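Local atomic coordinates of protein P47 (Clostridium botulinum, PDB entry 6EKT), a protein that may form part of a progenitor toxin complex that protects botulinum neurotoxin in the host gut, and resembles tubular lipid-binding proteins in structure. Residues Asn70-Asn75 / Arg83-Ile88; Leu287-Leu292 / Ile388-Gly393. All blocks are in the same frame, centred on the assembly; numbering follows the deposited sequence.

P47 is an elongated single chain, and the two contacts lie on opposite sides of its centre, their own centres 62 Å apart and their nearest atoms about 46 Å apart. Contact 1 comes first along the chain and is complete before contact 2 opens. It pairs strand 72-74 with strand 81-88 at one margin of an antiparallel sheet, with helix 35-49 beside it. Contact 2 is a loop-to-helix packing, setting the turn after strand 279-288 against helix 374-394, whose Ile388 and Ile391 pack on strand 329-347 of another antiparallel sheet. The contacts share no strand or helix. Both belong to a protein structurally similar to the TULIP superfamily, in which a sheet wraps around a long helix.

Contact 1: residues Asn70-Asn75 / Arg83-Ile88; sequences NWEIIN and RIKTPI
Trp71 and Thr86 meet beside a short antiparallel pairing: the methyl CG2 of Thr86 sits over one face of the indole, 3.6 Å from the centroid of the five-membered ring and almost on its normal, a CH-pi contact. Ile84 brings CD1 to 3.8 Å from Trp71 CE3, their side chains crossing at a slant. Ile84 also turns CG2 toward CG1 of Ile73, its non-hydrogen-bonded partner. The next pair, Glu72 and Lys85, is hydrogen-bonded both ways, with Glu72 N to Lys85 O at 3.0 Å and Lys85 N to Glu72 O at 2.8 Å. Their side chains run alongside each other, but Glu72 OE1 stays 4.3 Å from Lys85 NZ, beyond a salt bridge. CE of Lys85 rests 3.7 Å from CG2 of Ile74, which chi1 of 62°, setting CG1 between backbone N and carbonyl carbon, leaves anti to the carbonyl carbon. A water bridges Ile74 O and Arg83 N. Further out, Glu110 takes the Arg83 guanidinium in a salt bridge, Phe68 meets the Trp71 ring edge-to-face, and Val38 and Ile46 of helix 35-49 pack on Ile73 and Trp71. This is a beta hairpin at the margin of an antiparallel sheet, with helix 35-49 along strand 72-74.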
loop_
_atom_site.group_PDB
_atom_site.type_symbol
_atom_site.label_atom_id
_atom_site.label_comp_id
_atom_site.label_asym_id
_atom_site.label_seq_id
_atom_site.Cartn_x
_atom_site.Cartn_y
_atom_site.Cartn_z
ATOM N N ASN A 70 7.555 25.685 17.782
ATOM C CA ASN A 70 7.013 24.479 17.153
ATOM C C ASN A 70 7.906 24.135 15.958
ATOM O O ASN A 70 8.725 24.962 15.558
ATOM C CB ASN A 70 5.590 24.741 16.657
ATOM C CG ASN A 70 4.873 23.466 16.273
ATOM O OD1 ASN A 70 5.337 22.379 16.597
ATOM N ND2 ASN A 70 3.751 23.589 15.578
ATOM N N TRP A 71 7.770 22.921 15.419
ATOM C CA TRP A 71 8.239 22.603 14.056
ATOM C C TRP A 71 7.005 22.104 13.321
ATOM O O TRP A 71 6.233 21.316 13.879
ATOM C CB TRP A 71 9.314 21.514 14.032
ATOM C CG TRP A 71 10.699 21.901 14.468
ATOM C CD1 TRP A 71 11.082 23.015 15.186
ATOM C CD2 TRP A 71 11.888 21.134 14.268
ATOM N NE1 TRP A 71 12.440 22.999 15.407
ATOM C CE2 TRP A 71 12.959 21.852 14.870
ATOM C CE3 TRP A 71 12.160 19.910 13.629
ATOM C CZ2 TRP A 71 14.281 21.390 14.842
ATOM C CZ3 TRP A 71 13.471 19.442 13.614
ATOM C CH2 TRP A 71 14.521 20.189 14.212
ATOM N N GLU A 72 6.798 22.563 12.089
ATOM C CA GLU A 72 5.596 22.221 11.321
ATOM C C GLU A 72 5.952 21.949 9.870
ATOM O O GLU A 72 6.586 22.787 9.219
ATOM C CB GLU A 72 4.561 23.351 11.396
ATOM C CG GLU A 72 3.315 23.130 10.534
ATOM C CD GLU A 72 2.467 24.385 10.315
ATOM O OE1 GLU A 72 2.874 25.490 10.732
ATOM O OE2 GLU A 72 1.373 24.271 9.719
ATOM N N ILE A 73 5.541 20.782 9.381
ATOM C CA ILE A 73 5.716 20.383 7.985
ATOM C C ILE A 73 4.766 21.203 7.128
ATOM O O ILE A 73 3.622 21.418 7.507
ATOM C CB ILE A 73 5.415 18.871 7.769
ATOM C CG1 ILE A 73 6.288 18.012 8.693
ATOM C CG2 ILE A 73 5.590 18.459 6.293
ATOM C CD1 ILE A 73 5.730 16.621 8.927
ATOM N N ILE A 74 5.269 21.671 5.986
ATOM C CA ILE A 74 4.473 22.393 4.994
ATOM C C ILE A 74 4.739 21.784 3.615
ATOM O O ILE A 74 5.675 20.993 3.457
ATOM C CB ILE A 74 4.754 23.935 5.020
ATOM C CG1 ILE A 74 6.223 24.268 4.676
ATOM C CG2 ILE A 74 4.338 24.532 6.370
ATOM C CD1 ILE A 74 6.540 25.757 4.575
ATOM N N ASN A 75 3.940 22.156 2.618
ATOM C CA ASN A 75 4.120 21.611 1.270
ATOM C C ASN A 75 5.332 22.199 0.562
ATOM O O ASN A 75 5.933 23.157 1.047
ATOM C CB ASN A 75 2.841 21.769 0.428
ATOM C CG ASN A 75 1.753 20.785 0.840
ATOM O OD1 ASN A 75 2.035 19.676 1.302
ATOM N ND2 ASN A 75 0.502 21.190 0.676
ATOM N N ARG A 83 9.775 19.930 3.878
ATOM C CA ARG A 83 9.839 21.375 4.130
ATOM C C ARG A 83 9.161 21.698 5.466
ATOM O O ARG A 83 8.055 21.224 5.723
ATOM C CB ARG A 83 9.206 22.169 2.991
ATOM C CG ARG A 83 9.609 23.639 3.041
ATOM C CD ARG A 83 9.103 24.408 1.849
ATOM N NE ARG A 83 9.808 24.096 0.597
ATOM C CZ ARG A 83 9.513 24.657 -0.577
ATOM N NH1 ARG A 83 8.535 25.552 -0.670
ATOM N NH2 ARG A 83 10.185 24.322 -1.665
ATOM N N ILE A 84 9.834 22.475 6.320
ATOM C CA ILE A 84 9.350 22.724 7.682
ATOM C C ILE A 84 9.545 24.174 8.117
ATOM O O ILE A 84 10.516 24.831 7.697
ATOM C CB ILE A 84 9.967 21.766 8.734
ATOM C CG1 ILE A 84 11.497 21.932 8.830
ATOM C CG2 ILE A 84 9.531 20.314 8.467
ATOM C CD1 ILE A 84 12.105 21.356 10.099
ATOM N N LYS A 85 8.601 24.672 8.914
ATOM C CA LYS A 85 8.749 25.967 9.576
ATOM C C LYS A 85 9.248 25.697 10.989
ATOM O O LYS A 85 8.727 24.800 11.661
ATOM C CB LYS A 85 7.412 26.703 9.661
ATOM C CG LYS A 85 6.809 27.178 8.347
ATOM C CD LYS A 85 5.510 27.903 8.665
ATOM C CE LYS A 85 4.606 28.073 7.453
ATOM N NZ LYS A 85 3.312 28.681 7.889
ATOM N N THR A 86 10.233 26.474 11.450
ATOM C CA THR A 86 10.774 26.290 12.801
ATOM C C THR A 86 10.719 27.604 13.607
ATOM O O THR A 86 11.767 28.127 14.002
ATOM C CB THR A 86 12.212 25.710 12.793
ATOM O OG1 THR A 86 13.100 26.641 12.160
ATOM C CG2 THR A 86 12.285 24.362 12.052
ATOM N N PRO A 87 9.495 28.142 13.851
ATOM C CA PRO A 87 9.355 29.424 14.542
ATOM C C PRO A 87 10.104 29.433 15.887
ATOM O O PRO A 87 9.984 28.491 16.683
ATOM C CB PRO A 87 7.836 29.569 14.741
ATOM C CG PRO A 87 7.288 28.180 14.588
ATOM C CD PRO A 87 8.170 27.555 13.546
ATOM N N ILE A 88 10.912 30.468 16.080
ATOM C CA ILE A 88 11.697 30.672 17.305
ATOM C C ILE A 88 10.904 31.601 18.230
ATOM O O ILE A 88 10.624 32.751 17.872
ATOM C CB ILE A 88 13.094 31.287 17.000
ATOM C CG1 ILE A 88 13.886 30.394 16.033
ATOM C CG2 ILE A 88 13.916 31.465 18.279
ATOM C CD1 ILE A 88 14.882 31.146 15.175
HETATM O O HOH W 1 7.246 19.206 2.429
HETATM O O HOH W 2 5.687 25.931 1.000
#

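Contact 2: residues Leu287-Leu292 / Ile388-Gly393; sequences LNWYGL and IKSIEG
Trp289, in the turn after strand 279-288, and Ile391 of helix 374-394 keep their CA atoms 8.3 Å apart, too far for backbone bonding, so that side chains must bridge from turn to helix. The indole of Trp289 does most of this. Its CG lies opposite the backbone N (chi1 -152°), and the ring reaches the helix with CG1 of Ile391 centred over the six-membered ring, a CH-pi contact 3.8 Å from the centroid. Tyr290 places CE2 above the opposite face, toward the rim, so the two residues sandwich the indole. At the ring's edge, NE1 donates to Ser390 OG at 3.0 Å, with the oxygen tilted 18° out of the ring plane and an N-H...O angle of 151°. A water joins the same OG, at 2.7 Å, to Tyr290 OH, while Leu292 lays CD1 3.6 Å from Ser390 CB. Ile303 and Pro301 of strand 297-311 also touch Trp289, and Ile303 reaches Ile391 as well, continuing the apolar layer. The contact combines an apolar ring-face contact with a polar point at Ser390 OG; the hydrogen bond gives the buried indole N-H a partner and, together with the face contact, limits how the ring can turn against the helix.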
loop_
_atom_site.group_PDB
_atom_site.type_symbol
_atom_site.label_atom_id
_atom_site.label_comp_id
_atom_site.label_asym_id
_atom_site.label_seq_id
_atom_site.Cartn_x
_atom_site.Cartn_y
_atom_site.Cartn_z
ATOM N N LEU A 287 -9.543 -29.769 -12.133
ATOM C CA LEU A 287 -10.295 -29.387 -10.971
ATOM C C LEU A 287 -11.468 -30.328 -10.846
ATOM O O LEU A 287 -12.352 -30.354 -11.706
ATOM C CB LEU A 287 -10.739 -27.929 -11.092
ATOM C CG LEU A 287 -9.667 -26.893 -11.485
ATOM C CD1 LEU A 287 -10.322 -25.516 -11.517
ATOM C CD2 LEU A 287 -8.497 -26.902 -10.502
ATOM N N ASN A 288 -11.438 -31.127 -9.780
ATOM C CA ASN A 288 -12.436 -32.169 -9.543
ATOM C C ASN A 288 -13.551 -31.592 -8.686
ATOM O O ASN A 288 -13.404 -31.499 -7.459
ATOM C CB ASN A 288 -11.781 -33.343 -8.809
ATOM C CG ASN A 288 -10.789 -34.075 -9.673
ATOM O OD1 ASN A 288 -11.175 -34.735 -10.628
ATOM N ND2 ASN A 288 -9.498 -33.954 -9.348
ATOM N N TRP A 289 -14.633 -31.166 -9.337
ATOM C CA TRP A 289 -15.805 -30.612 -8.641
ATOM C C TRP A 289 -16.396 -31.614 -7.638
ATOM O O TRP A 289 -16.196 -32.828 -7.776
ATOM C CB TRP A 289 -16.883 -30.194 -9.655
ATOM C CG TRP A 289 -17.745 -29.074 -9.174
ATOM C CD1 TRP A 289 -19.040 -29.143 -8.794
ATOM C CD2 TRP A 289 -17.340 -27.707 -8.996
ATOM N NE1 TRP A 289 -19.484 -27.894 -8.383
ATOM C CE2 TRP A 289 -18.462 -26.997 -8.518
ATOM C CE3 TRP A 289 -16.138 -27.013 -9.220
ATOM C CZ2 TRP A 289 -18.426 -25.625 -8.240
ATOM C CZ3 TRP A 289 -16.091 -25.637 -8.945
ATOM C CH2 TRP A 289 -17.238 -24.959 -8.457
ATOM N N TYR A 290 -17.107 -31.105 -6.632
ATOM C CA TYR A 290 -17.842 -31.964 -5.712
ATOM C C TYR A 290 -19.027 -32.656 -6.410
ATOM O O TYR A 290 -19.475 -32.233 -7.474
ATOM C CB TYR A 290 -18.288 -31.212 -4.457
ATOM C CG TYR A 290 -19.065 -29.937 -4.703
ATOM C CD1 TYR A 290 -20.464 -29.944 -4.806
ATOM C CD2 TYR A 290 -18.407 -28.709 -4.797
ATOM C CE1 TYR A 290 -21.180 -28.759 -5.001
ATOM C CE2 TYR A 290 -19.114 -27.532 -5.007
ATOM C CZ TYR A 290 -20.499 -27.561 -5.098
ATOM O OH TYR A 290 -21.180 -26.370 -5.305
ATOM N N GLY A 291 -19.498 -33.740 -5.817
ATOM C CA GLY A 291 -20.604 -34.507 -6.386
ATOM C C GLY A 291 -21.880 -33.696 -6.354
ATOM O O GLY A 291 -22.208 -33.095 -5.338
ATOM N N LEU A 292 -22.576 -33.670 -7.485
ATOM C CA LEU A 292 -23.891 -33.023 -7.606
ATOM C C LEU A 292 -24.993 -34.034 -7.854
ATOM O O LEU A 292 -24.914 -34.834 -8.805
ATOM C CB LEU A 292 -23.888 -32.047 -8.786
ATOM C CG LEU A 292 -22.994 -30.849 -8.715
ATOM C CD1 LEU A 292 -23.060 -30.191 -10.090
ATOM C CD2 LEU A 292 -23.524 -29.922 -7.626
ATOM N N ILE A 388 -23.269 -26.527 -14.839
ATOM C CA ILE A 388 -22.973 -25.132 -15.179
ATOM C C ILE A 388 -23.470 -24.194 -14.067
ATOM O O ILE A 388 -22.699 -23.331 -13.590
ATOM C CB ILE A 388 -23.570 -24.739 -16.570
ATOM C CG1 ILE A 388 -22.766 -25.411 -17.702
ATOM C CG2 ILE A 388 -23.549 -23.213 -16.750
ATOM C CD1 ILE A 388 -23.431 -25.354 -19.076
ATOM N N LYS A 389 -24.710 -24.399 -13.609
ATOM C CA LYS A 389 -25.288 -23.533 -12.545
ATOM C C LYS A 389 -24.509 -23.663 -11.235
ATOM O O LYS A 389 -24.244 -22.646 -10.556
ATOM C CB LYS A 389 -26.768 -23.818 -12.324
ATOM C CG LYS A 389 -27.637 -23.430 -13.530
ATOM C CD LYS A 389 -27.820 -21.935 -13.660
ATOM C CE LYS A 389 -28.633 -21.351 -12.503
ATOM N NZ LYS A 389 -28.749 -19.862 -12.606
ATOM N N SER A 390 -24.107 -24.894 -10.910
ATOM C CA SER A 390 -23.307 -25.135 -9.689
ATOM C C SER A 390 -22.011 -24.327 -9.702
ATOM O O SER A 390 -21.721 -23.587 -8.750
ATOM C CB SER A 390 -23.003 -26.627 -9.496
ATOM O OG SER A 390 -22.270 -26.822 -8.297
ATOM N N ILE A 391 -21.250 -24.465 -10.789
ATOM C CA ILE A 391 -19.972 -23.787 -10.937
ATOM C C ILE A 391 -20.175 -22.270 -10.916
ATOM O O ILE A 391 -19.503 -21.566 -10.141
ATOM C CB ILE A 391 -19.218 -24.252 -12.200
ATOM C CG1 ILE A 391 -18.874 -25.745 -12.077
ATOM C CG2 ILE A 391 -17.977 -23.380 -12.465
ATOM C CD1 ILE A 391 -18.403 -26.380 -13.377
ATOM N N GLU A 392 -21.125 -21.772 -11.716
ATOM C CA GLU A 392 -21.397 -20.317 -11.777
ATOM C C GLU A 392 -21.687 -19.757 -10.404
ATOM O O GLU A 392 -21.198 -18.692 -10.060
ATOM C CB GLU A 392 -22.574 -20.000 -12.707
ATOM C CG GLU A 392 -22.205 -20.172 -14.175
ATOM C CD GLU A 392 -23.391 -20.060 -15.114
ATOM O OE1 GLU A 392 -24.556 -20.097 -14.646
ATOM O OE2 GLU A 392 -23.140 -19.925 -16.339
ATOM N N GLY A 393 -22.467 -20.500 -9.615
ATOM C CA GLY A 393 -22.898 -20.024 -8.303
ATOM C C GLY A 393 -21.770 -20.075 -7.278
ATOM O O GLY A 393 -21.837 -19.401 -6.253
HETATM O O HOH W 3 -23.924 -26.324 -6.236
#